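Local atomic coordinates of importin-95 (Chaetomium thermophilum, PDB entry 4XRI), a protein that probably carries cargo proteins into the nucleus as a flexible, all-helical HEAT-repeat import receptor of the importin-beta family, under the control of a small GTPase. Residues Q569-S572 and V573-L577; N521-S524 and T525-T528; N512-T515 and V516-P519; E642-A645 and K646-E649. The protein carries 2 engineered substitutions. All coordinates share one frame; numbering follows the deposited sequence.

Interaction 1. Residues Q569-S572 and V573-L577; sequences QVVS and VEDKL. With GOL (glycerol), chain Q.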
loop_
_atom_site.group_PDB
_atom_site.type_symbol
_atom_site.label_atom_id
_atom_site.label_comp_id
_atom_site.label_asym_id
_atom_site.label_seq_id
_atom_site.Cartn_x
_atom_site.Cartn_y
_atom_site.Cartn_z
ATOM N N GLN A 569 33.269 -13.759 -5.786
ATOM C CA GLN A 569 33.159 -15.051 -5.115
ATOM C C GLN A 569 31.739 -15.600 -5.123
ATOM O O GLN A 569 31.500 -16.719 -4.663
ATOM C CB GLN A 569 33.651 -14.937 -3.675
ATOM C CG GLN A 569 35.068 -14.410 -3.540
ATOM C CD GLN A 569 35.493 -14.248 -2.094
ATOM O OE1 GLN A 569 34.820 -14.721 -1.179
ATOM N NE2 GLN A 569 36.618 -13.577 -1.881
ATOM N N VAL A 570 30.802 -14.811 -5.642
ATOM C CA VAL A 570 29.399 -15.213 -5.711
ATOM C C VAL A 570 29.220 -16.484 -6.539
ATOM O O VAL A 570 29.745 -16.593 -7.650
ATOM C CB VAL A 570 28.518 -14.093 -6.308
ATOM C CG1 VAL A 570 27.116 -14.611 -6.605
ATOM C CG2 VAL A 570 28.460 -12.901 -5.357
ATOM N N VAL A 571 28.491 -17.447 -5.980
ATOM C CA VAL A 571 28.193 -18.694 -6.676
ATOM C C VAL A 571 26.691 -18.949 -6.686
ATOM O O VAL A 571 26.081 -19.103 -7.749
ATOM C CB VAL A 571 28.898 -19.893 -6.021
ATOM C CG1 VAL A 571 28.491 -21.196 -6.698
ATOM C CG2 VAL A 571 30.408 -19.714 -6.057
ATOM N N SER A 572 26.103 -18.999 -5.495
ATOM C CA SER A 572 24.677 -19.255 -5.348
ATOM C C SER A 572 23.862 -17.973 -5.445
ATOM O O SER A 572 24.414 -16.870 -5.359
ATOM C CB SER A 572 24.403 -19.950 -4.015
ATOM O OG SER A 572 24.682 -19.090 -2.912
ATOM N N VAL A 573 22.555 -18.126 -5.652
ATOM C CA VAL A 573 21.643 -16.989 -5.685
ATOM C C VAL A 573 21.606 -16.321 -4.312
ATOM O O VAL A 573 21.450 -15.098 -4.208
ATOM C CB VAL A 573 20.223 -17.420 -6.117
ATOM C CG1 VAL A 573 19.230 -16.262 -5.987
ATOM C CG2 VAL A 573 20.241 -17.931 -7.554
ATOM N N GLU A 574 21.769 -17.125 -3.263
ATOM C CA GLU A 574 21.836 -16.593 -1.909
ATOM C C GLU A 574 23.043 -15.681 -1.733
ATOM O O GLU A 574 22.930 -14.610 -1.145
ATOM C CB GLU A 574 21.897 -17.714 -0.879
ATOM C CG GLU A 574 21.846 -17.199 0.553
ATOM C CD GLU A 574 22.502 -18.129 1.554
ATOM O OE1 GLU A 574 23.336 -18.957 1.137
ATOM O OE2 GLU A 574 22.177 -18.031 2.756
ATOM N N ASP A 575 24.196 -16.124 -2.229
ATOM C CA ASP A 575 25.408 -15.305 -2.233
ATOM C C ASP A 575 25.123 -13.949 -2.855
ATOM O O ASP A 575 25.474 -12.908 -2.301
ATOM C CB ASP A 575 26.541 -15.992 -3.003
ATOM C CG ASP A 575 27.092 -17.206 -2.285
ATOM O OD1 ASP A 575 27.725 -18.049 -2.954
ATOM O OD2 ASP A 575 26.900 -17.314 -1.056
ATOM N N LYS A 576 24.477 -13.990 -4.014
ATOM C CA LYS A 576 24.113 -12.802 -4.773
ATOM C C LYS A 576 23.213 -11.860 -3.975
ATOM O O LYS A 576 23.468 -10.659 -3.904
ATOM C CB LYS A 576 23.430 -13.227 -6.073
ATOM C CG LYS A 576 22.911 -12.110 -6.947
ATOM C CD LYS A 576 22.401 -12.691 -8.259
ATOM C CE LYS A 576 21.405 -11.772 -8.943
ATOM N NZ LYS A 576 22.024 -10.484 -9.359
ATOM N N LEU A 577 22.169 -12.416 -3.367
ATOM C CA LEU A 577 21.237 -11.634 -2.560
ATOM C C LEU A 577 21.914 -10.989 -1.355
ATOM O O LEU A 577 21.689 -9.816 -1.061
ATOM C CB LEU A 577 20.072 -12.510 -2.087
ATOM C CG LEU A 577 18.772 -12.432 -2.891
ATOM C CD1 LEU A 577 18.129 -11.062 -2.730
ATOM C CD2 LEU A 577 19.020 -12.747 -4.357
HETATM C C1 GOL Q . 30.805 -14.969 0.346
HETATM O O1 GOL Q . 31.584 -15.826 -0.457
HETATM C C2 GOL Q . 29.951 -14.078 -0.547
HETATM O O2 GOL Q . 29.912 -14.625 -1.846
HETATM C C3 GOL Q . 28.538 -14.004 0.018
HETATM O O3 GOL Q . 27.850 -12.926 -0.574
HETATM O O HOH W 1 25.124 -20.235 -0.561
#

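Interaction 2. Residues N521-S524 and T525-T528; sequences NGDS and TVRT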
loop_
_atom_site.group_PDB
_atom_site.type_symbol
_atom_site.label_atom_id
_atom_site.label_comp_id
_atom_site.label_asym_id
_atom_site.label_seq_id
_atom_site.Cartn_x
_atom_site.Cartn_y
_atom_site.Cartn_z
ATOM N N ASN A 521 29.537 -12.871 8.161
ATOM C CA ASN A 521 28.761 -14.092 8.356
ATOM C C ASN A 521 27.615 -13.943 9.350
ATOM O O ASN A 521 26.920 -14.916 9.649
ATOM C CB ASN A 521 29.676 -15.226 8.816
ATOM C CG ASN A 521 30.357 -15.928 7.664
ATOM O OD1 ASN A 521 29.794 -16.043 6.576
ATOM N ND2 ASN A 521 31.573 -16.405 7.896
ATOM N N GLY A 522 27.414 -12.734 9.861
ATOM C CA GLY A 522 26.313 -12.476 10.771
ATOM C C GLY A 522 24.982 -12.621 10.061
ATOM O O GLY A 522 24.939 -12.851 8.852
ATOM N N ASP A 523 23.887 -12.499 10.804
ATOM C CA ASP A 523 22.570 -12.557 10.186
ATOM C C ASP A 523 22.397 -11.359 9.260
ATOM O O ASP A 523 22.558 -10.212 9.676
ATOM C CB ASP A 523 21.463 -12.586 11.240
ATOM C CG ASP A 523 20.112 -12.940 10.651
ATOM O OD1 ASP A 523 19.659 -14.088 10.840
ATOM O OD2 ASP A 523 19.508 -12.072 9.991
ATOM N N SER A 524 22.084 -11.641 7.999
ATOM C CA SER A 524 21.963 -10.600 6.985
ATOM C C SER A 524 20.881 -9.586 7.334
ATOM O O SER A 524 21.024 -8.396 7.059
ATOM C CB SER A 524 21.674 -11.220 5.617
ATOM O OG SER A 524 21.506 -10.215 4.630
ATOM N N THR A 525 19.802 -10.063 7.947
ATOM C CA THR A 525 18.684 -9.200 8.307
ATOM C C THR A 525 19.068 -8.242 9.434
ATOM O O THR A 525 18.627 -7.094 9.461
ATOM C CB THR A 525 17.453 -10.028 8.728
ATOM O OG1 THR A 525 17.102 -10.932 7.673
ATOM C CG2 THR A 525 16.266 -9.123 9.025
ATOM N N VAL A 526 19.891 -8.719 10.362
ATOM C CA VAL A 526 20.372 -7.878 11.454
ATOM C C VAL A 526 21.343 -6.832 10.919
ATOM O O VAL A 526 21.297 -5.665 11.312
ATOM C CB VAL A 526 21.070 -8.707 12.551
ATOM C CG1 VAL A 526 21.648 -7.794 13.623
ATOM C CG2 VAL A 526 20.095 -9.697 13.162
ATOM N N ARG A 527 22.221 -7.267 10.023
ATOM C CA ARG A 527 23.158 -6.371 9.357
ATOM C C ARG A 527 22.424 -5.225 8.672
ATOM O O ARG A 527 22.780 -4.057 8.834
ATOM C CB ARG A 527 23.996 -7.141 8.335
ATOM C CG ARG A 527 24.978 -6.270 7.569
ATOM C CD ARG A 527 25.698 -7.041 6.474
ATOM N NE ARG A 527 26.417 -8.198 6.998
ATOM C CZ ARG A 527 26.105 -9.460 6.723
ATOM N NH1 ARG A 527 25.085 -9.732 5.921
ATOM N NH2 ARG A 527 26.816 -10.450 7.246
ATOM N N THR A 528 21.391 -5.574 7.911
ATOM C CA THR A 528 20.589 -4.601 7.179
ATOM C C THR A 528 19.885 -3.626 8.115
ATOM O O THR A 528 19.920 -2.410 7.910
ATOM C CB THR A 528 19.534 -5.299 6.303
ATOM O OG1 THR A 528 20.190 -6.081 5.298
ATOM C CG2 THR A 528 18.635 -4.275 5.629
HETATM O O HOH W 2 23.926 -8.447 3.548
HETATM O O HOH W 3 19.208 -8.738 4.293
#

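Interaction 3. Residues N512-T515 and V516-P519; sequences NLLT and VTAP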
loop_
_atom_site.group_PDB
_atom_site.type_symbol
_atom_site.label_atom_id
_atom_site.label_comp_id
_atom_site.label_asym_id
_atom_site.label_seq_id
_atom_site.Cartn_x
_atom_site.Cartn_y
_atom_site.Cartn_z
ATOM N N ASN A 512 29.180 0.849 17.986
ATOM C CA ASN A 512 28.360 -0.340 18.207
ATOM C C ASN A 512 27.737 -0.868 16.919
ATOM O O ASN A 512 27.731 -2.074 16.665
ATOM C CB ASN A 512 27.257 -0.050 19.227
ATOM C CG ASN A 512 27.796 0.126 20.634
ATOM O OD1 ASN A 512 28.929 -0.263 20.931
ATOM N ND2 ASN A 512 26.985 0.711 21.511
ATOM N N LEU A 513 27.217 0.044 16.106
ATOM C CA LEU A 513 26.562 -0.325 14.859
ATOM C C LEU A 513 27.568 -0.846 13.838
ATOM O O LEU A 513 27.264 -1.752 13.066
ATOM C CB LEU A 513 25.793 0.870 14.295
ATOM C CG LEU A 513 24.589 1.275 15.145
ATOM C CD1 LEU A 513 24.079 2.645 14.745
ATOM C CD2 LEU A 513 23.487 0.231 15.019
ATOM N N LEU A 514 28.767 -0.272 13.842
ATOM C CA LEU A 514 29.839 -0.745 12.972
ATOM C C LEU A 514 30.347 -2.110 13.426
ATOM O O LEU A 514 30.798 -2.915 12.609
ATOM C CB LEU A 514 30.990 0.264 12.931
ATOM C CG LEU A 514 30.814 1.459 11.993
ATOM C CD1 LEU A 514 31.952 2.454 12.153
ATOM C CD2 LEU A 514 30.707 0.986 10.555
ATOM N N THR A 515 30.259 -2.371 14.728
ATOM C CA THR A 515 30.708 -3.643 15.280
ATOM C C THR A 515 29.774 -4.778 14.879
ATOM O O THR A 515 30.221 -5.832 14.435
ATOM C CB THR A 515 30.802 -3.593 16.817
ATOM O OG1 THR A 515 31.698 -2.546 17.210
ATOM C CG2 THR A 515 31.298 -4.924 17.369
ATOM N N VAL A 516 28.473 -4.549 15.022
ATOM C CA VAL A 516 27.480 -5.580 14.745
ATOM C C VAL A 516 27.354 -5.854 13.242
ATOM O O VAL A 516 26.968 -6.951 12.836
ATOM C CB VAL A 516 26.098 -5.194 15.337
ATOM C CG1 VAL A 516 25.536 -3.961 14.656
ATOM C CG2 VAL A 516 25.120 -6.358 15.247
ATOM N N THR A 517 27.700 -4.870 12.417
ATOM C CA THR A 517 27.650 -5.048 10.966
ATOM C C THR A 517 28.975 -5.566 10.408
ATOM O O THR A 517 29.083 -5.878 9.220
ATOM C CB THR A 517 27.295 -3.732 10.235
ATOM O OG1 THR A 517 28.170 -2.684 10.672
ATOM C CG2 THR A 517 25.854 -3.331 10.508
ATOM N N ALA A 518 29.980 -5.656 11.274
ATOM C CA ALA A 518 31.328 -6.056 10.866
ATOM C C ALA A 518 31.460 -7.496 10.342
ATOM O O ALA A 518 32.157 -7.714 9.349
ATOM C CB ALA A 518 32.299 -5.842 12.022
ATOM N N PRO A 519 30.817 -8.486 11.000
ATOM C CA PRO A 519 30.990 -9.842 10.464
ATOM C C PRO A 519 30.426 -10.001 9.058
ATOM O O PRO A 519 29.402 -9.404 8.733
ATOM C CB PRO A 519 30.213 -10.718 11.459
ATOM C CG PRO A 519 30.164 -9.927 12.706
ATOM C CD PRO A 519 30.055 -8.502 12.261
#

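Interaction 4. Residues E642-A645 and K646-E649; sequences EEFA and KYME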
loop_
_atom_site.group_PDB
_atom_site.type_symbol
_atom_site.label_atom_id
_atom_site.label_comp_id
_atom_site.label_asym_id
_atom_site.label_seq_id
_atom_site.Cartn_x
_atom_site.Cartn_y
_atom_site.Cartn_z
ATOM N N GLU A 642 28.752 22.353 -8.832
ATOM C CA GLU A 642 29.557 22.489 -10.049
ATOM C C GLU A 642 30.865 21.699 -9.976
ATOM O O GLU A 642 31.444 21.350 -11.002
ATOM C CB GLU A 642 29.859 23.962 -10.341
ATOM C CG GLU A 642 30.276 24.779 -9.131
ATOM C CD GLU A 642 29.089 25.252 -8.311
ATOM O OE1 GLU A 642 29.246 25.435 -7.084
ATOM O OE2 GLU A 642 28.000 25.435 -8.896
ATOM N N GLU A 643 31.321 21.407 -8.762
ATOM C CA GLU A 643 32.503 20.571 -8.566
ATOM C C GLU A 643 32.262 19.137 -9.040
ATOM O O GLU A 643 33.208 18.389 -9.284
ATOM C CB GLU A 643 32.925 20.566 -7.094
ATOM C CG GLU A 643 34.263 21.231 -6.832
ATOM C CD GLU A 643 34.868 20.814 -5.502
ATOM O OE1 GLU A 643 34.374 21.273 -4.449
ATOM O OE2 GLU A 643 35.837 20.021 -5.513
ATOM N N PHE A 644 30.993 18.765 -9.170
ATOM C CA PHE A 644 30.622 17.419 -9.598
ATOM C C PHE A 644 30.837 17.224 -11.098
ATOM O O PHE A 644 30.913 16.094 -11.579
ATOM C CB PHE A 644 29.161 17.134 -9.230
ATOM C CG PHE A 644 28.702 15.747 -9.581
ATOM C CD1 PHE A 644 28.932 14.691 -8.716
ATOM C CD2 PHE A 644 28.033 15.503 -10.770
ATOM C CE1 PHE A 644 28.506 13.415 -9.032
ATOM C CE2 PHE A 644 27.613 14.229 -11.094
ATOM C CZ PHE A 644 27.847 13.184 -10.221
ATOM N N ALA A 645 30.948 18.332 -11.826
ATOM C CA ALA A 645 31.075 18.312 -13.283
ATOM C C ALA A 645 32.196 17.408 -13.790
ATOM O O ALA A 645 32.092 16.834 -14.875
ATOM C CB ALA A 645 31.285 19.724 -13.800
ATOM N N LYS A 646 33.261 17.274 -13.004
ATOM C CA LYS A 646 34.411 16.476 -13.422
ATOM C C LYS A 646 34.099 14.982 -13.512
ATOM O O LYS A 646 34.853 14.222 -14.122
ATOM C CB LYS A 646 35.594 16.695 -12.472
ATOM C CG LYS A 646 35.352 16.294 -11.024
ATOM C CD LYS A 646 36.675 16.189 -10.278
ATOM C CE LYS A 646 36.501 16.282 -8.776
ATOM N NZ LYS A 646 37.799 16.097 -8.066
ATOM N N TYR A 647 32.986 14.563 -12.917
ATOM C CA TYR A 647 32.597 13.154 -12.939
ATOM C C TYR A 647 31.650 12.831 -14.087
ATOM O O TYR A 647 31.294 11.672 -14.299
ATOM C CB TYR A 647 31.941 12.753 -11.615
ATOM C CG TYR A 647 32.798 13.047 -10.410
ATOM C CD1 TYR A 647 32.365 13.923 -9.421
ATOM C CD2 TYR A 647 34.048 12.463 -10.269
ATOM C CE1 TYR A 647 33.152 14.198 -8.319
ATOM C CE2 TYR A 647 34.842 12.736 -9.173
ATOM C CZ TYR A 647 34.388 13.601 -8.201
ATOM O OH TYR A 647 35.174 13.878 -7.110
ATOM N N MET A 648 31.247 13.855 -14.831
ATOM C CA MET A 648 30.230 13.685 -15.861
ATOM C C MET A 648 30.718 12.874 -17.057
ATOM O O MET A 648 29.934 12.164 -17.678
ATOM C CB MET A 648 29.716 15.049 -16.331
ATOM C CG MET A 648 28.761 15.709 -15.342
ATOM S SD MET A 648 27.329 14.671 -14.965
ATOM C CE MET A 648 26.439 14.724 -16.520
ATOM N N GLU A 649 32.001 12.974 -17.389
ATOM C CA GLU A 649 32.529 12.216 -18.520
ATOM C C GLU A 649 32.393 10.715 -18.270
ATOM O O GLU A 649 31.993 9.958 -19.155
ATOM C CB GLU A 649 33.991 12.573 -18.793
ATOM C CG GLU A 649 34.558 11.896 -20.033
ATOM C CD GLU A 649 35.960 12.360 -20.375
ATOM O OE1 GLU A 649 36.463 13.287 -19.707
ATOM O OE2 GLU A 649 36.560 11.793 -21.314
HETATM O O HOH W 4 33.595 15.464 -16.869
#

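Interaction 1. Residues Q569-S572 and V573-L577
Ser572 and Asp575 close a capping box at the first turn of helix 573-597, each side chain reaching the other's backbone. Ser572 OG accepts from Asp575 N at 3.1 Å with an N-H...O angle of 163°. In return, Asp575 OD1 accepts from Ser572 N at 3.2 Å, met from well above the carboxylate plane. The same oxygen accepts a second amide, Val571 N, on its anti lone pair, so one carboxylate oxygen holds two successive N-H groups of the loop and ties the lead-in to the helix. Both torsions serve this exchange: Ser572 OG sits between its backbone N and carbonyl carbon (chi1 67°), turned in over the helix start, while Asp575 CG lies beside its own N (chi1 -70°), leaning back toward the loop. With an alanine at Asp575 the Val571 and Ser572 amides would probably lose their shared acceptor, leaving the loop freer to move. Next to the carboxylate, Val570 CG1 packs 3.9 Å from Asp575 CB. Farther out, Lys576 turns its ammonium group to Glu580 in a salt bridge one turn on. A glycerol, probably from the crystallisation liquor, donates from O3 to Asp575 O at 2.9 Å. Water 1 lies 2.7 Å from Ser572 OG and donates to Glu574 OE1 at 2.8 Å and, weakly, to Asp575 OD2.

Interaction 2. Residues N521-S524 and T525-T528
Asp523 OD2 receives two amides from the first turn of helix 524-539: Thr525 N at 2.9 Å, and Val526 N at 3.4 Å in a weak bond. Asp523 is thus the N-cap, its carboxylate answering N-H groups that have no earlier helical carbonyl to bind; its negative charge there probably also suits the positive end of the helix dipole. The Thr525 bond is bent, with an N-H...O angle of 132°, and meets the oxygen on its anti side, somewhat out of the carboxylate plane. With CG opposite the backbone N (chi1 -168°), the acid lies alongside Thr525, both side chains pointing the same way, while Val526 crosses it at about a right angle and rests CG2 3.7 Å from Asp523 CB. The backbone takes over at once, Arg527 N donating to Asp523 O and Thr528 N to Ser524 O.

Arg527 leaves the helix extended, then bends at chi3 (-58°), which brings its guanidinium back along the incoming loop. NH1 comes within 3.4 Å of Ser524 CA and donates to water 2, which is also hydrogen-bonded to Ser524 OG. A second water, water 3, lies 2.8 Å from Ser524 OG and 3.0 Å from Thr528 OG1, linking the two side chains one turn apart. Arg527 NH2 is hydrogen-bonded to Pro519 O, in the loop that follows helix 503-516, and Ser524 and Thr528 lie against Asp581 and Ser585 of helix 573-597.

Interaction 3. Residues N512-T515 and V516-P519
Residues 512-519 run from the last turn of helix 503-516 into the loop after it, a local contact in which Thr517 turns its hydroxyl back onto the helix. Leu513 O accepts twice from this residue: OG1 donates at 2.7 Å, in the carbonyl plane on a lone pair, and the backbone N donates at 3.2 Å, tilted 34° from that plane. The hydroxyl can do this because it stands between its own N and carbonyl carbon (chi1 52°), facing the carbonyl one turn back. Val516 CG1 crowds in on the same oxygen, 3.2 Å from Leu513 O. Beyond this the turn tightens: Ala518 N donates to Thr515 O from above the carbonyl plane, and Pro519 CD packs 3.4 Å from that oxygen. Replacing Thr517 with a valine would probably cost Leu513 O its hydroxyl donor and Arg559 a hydroxyl partner. That arginine, on helix 546-567, donates to both Thr517 OG1 and Leu514 O and so ties the helix end to its neighbour. Leu513 packs against helix 455-472 on Phe467 and Leu470, while Val516 and Thr517 rest on Ala530 of helix 524-539.

Interaction 4. Residues E642-A645 and K646-E649
Phe644 meets Tyr647 and Met648 with different parts of its ring. The edge of Tyr647 comes toward the Phe644 face in an offset edge-to-face pair, centroids 5.5 Å apart and planes at 63°; its closest point is Tyr647 CD1, 3.6 Å from Phe644 CD1. Elsewhere on the rim Met648 SD approaches Phe644 CE2 at 3.9 Å, an oblique Met-aromatic contact. Phe644 reaches both because CG lies opposite its backbone N (chi1 -178°), and Met648 bends at chi2 (-57°), which brings SD there.

Ala645 offers its carbonyl to the same methionine: Met648 N donates to Ala645 O at 3.1 Å, and Met648 CB packs 3.3 Å from Ala645 O. Ala645 O also accepts from water 4, which in turn accepts from Glu649 N. A second backbone bond of the same i to i+3 spacing runs from Tyr647 N to Phe644 O, and in both the donor stands above the carbonyl plane. These bonds carry the chain from the 3-10 turn that includes residues 642-644, after helix 625-640, to the start of helix 648-660, a join between consecutive helices of the HEAT-repeat solenoid.

Lys646 runs out extended beyond CG, with that atom 3.8 Å above one face of the Tyr647 ring, over its centre. Lys646 CG also lies 3.5 Å from Glu643 O. Lys646 NZ forms a salt bridge with Asp606 OD1, the oxygen to which Tyr647 OH is also hydrogen-bonded. Phe644 is covered by Met609 of helix 605-616, by Ile633 and Ala637 of helix 625-640, and by Leu682 of helix 665-682, which Met648 touches too.

All four interactions are local turns at helix ends within the same part of the HEAT-repeat solenoid. Interactions 1 and 2 lie at the surface and use side-chain oxygens to cap the starts of helices 573-597 and 524-539, the first with a reciprocal box, the second with one carboxylate. Interaction 3, partly buried, instead closes a helix end through a threonine hydroxyl. Interaction 4 is buried and relies on aromatic and sulfur packing. Interactions 2 and 3 share a helix-loop-helix unit and touch, with Val526 CG1 against Val516 CG2. Interaction 1 lies about 15 Å from interaction 2, centre to centre, whereas interaction 4 is about 34 to 35 Å from the others, centre to centre.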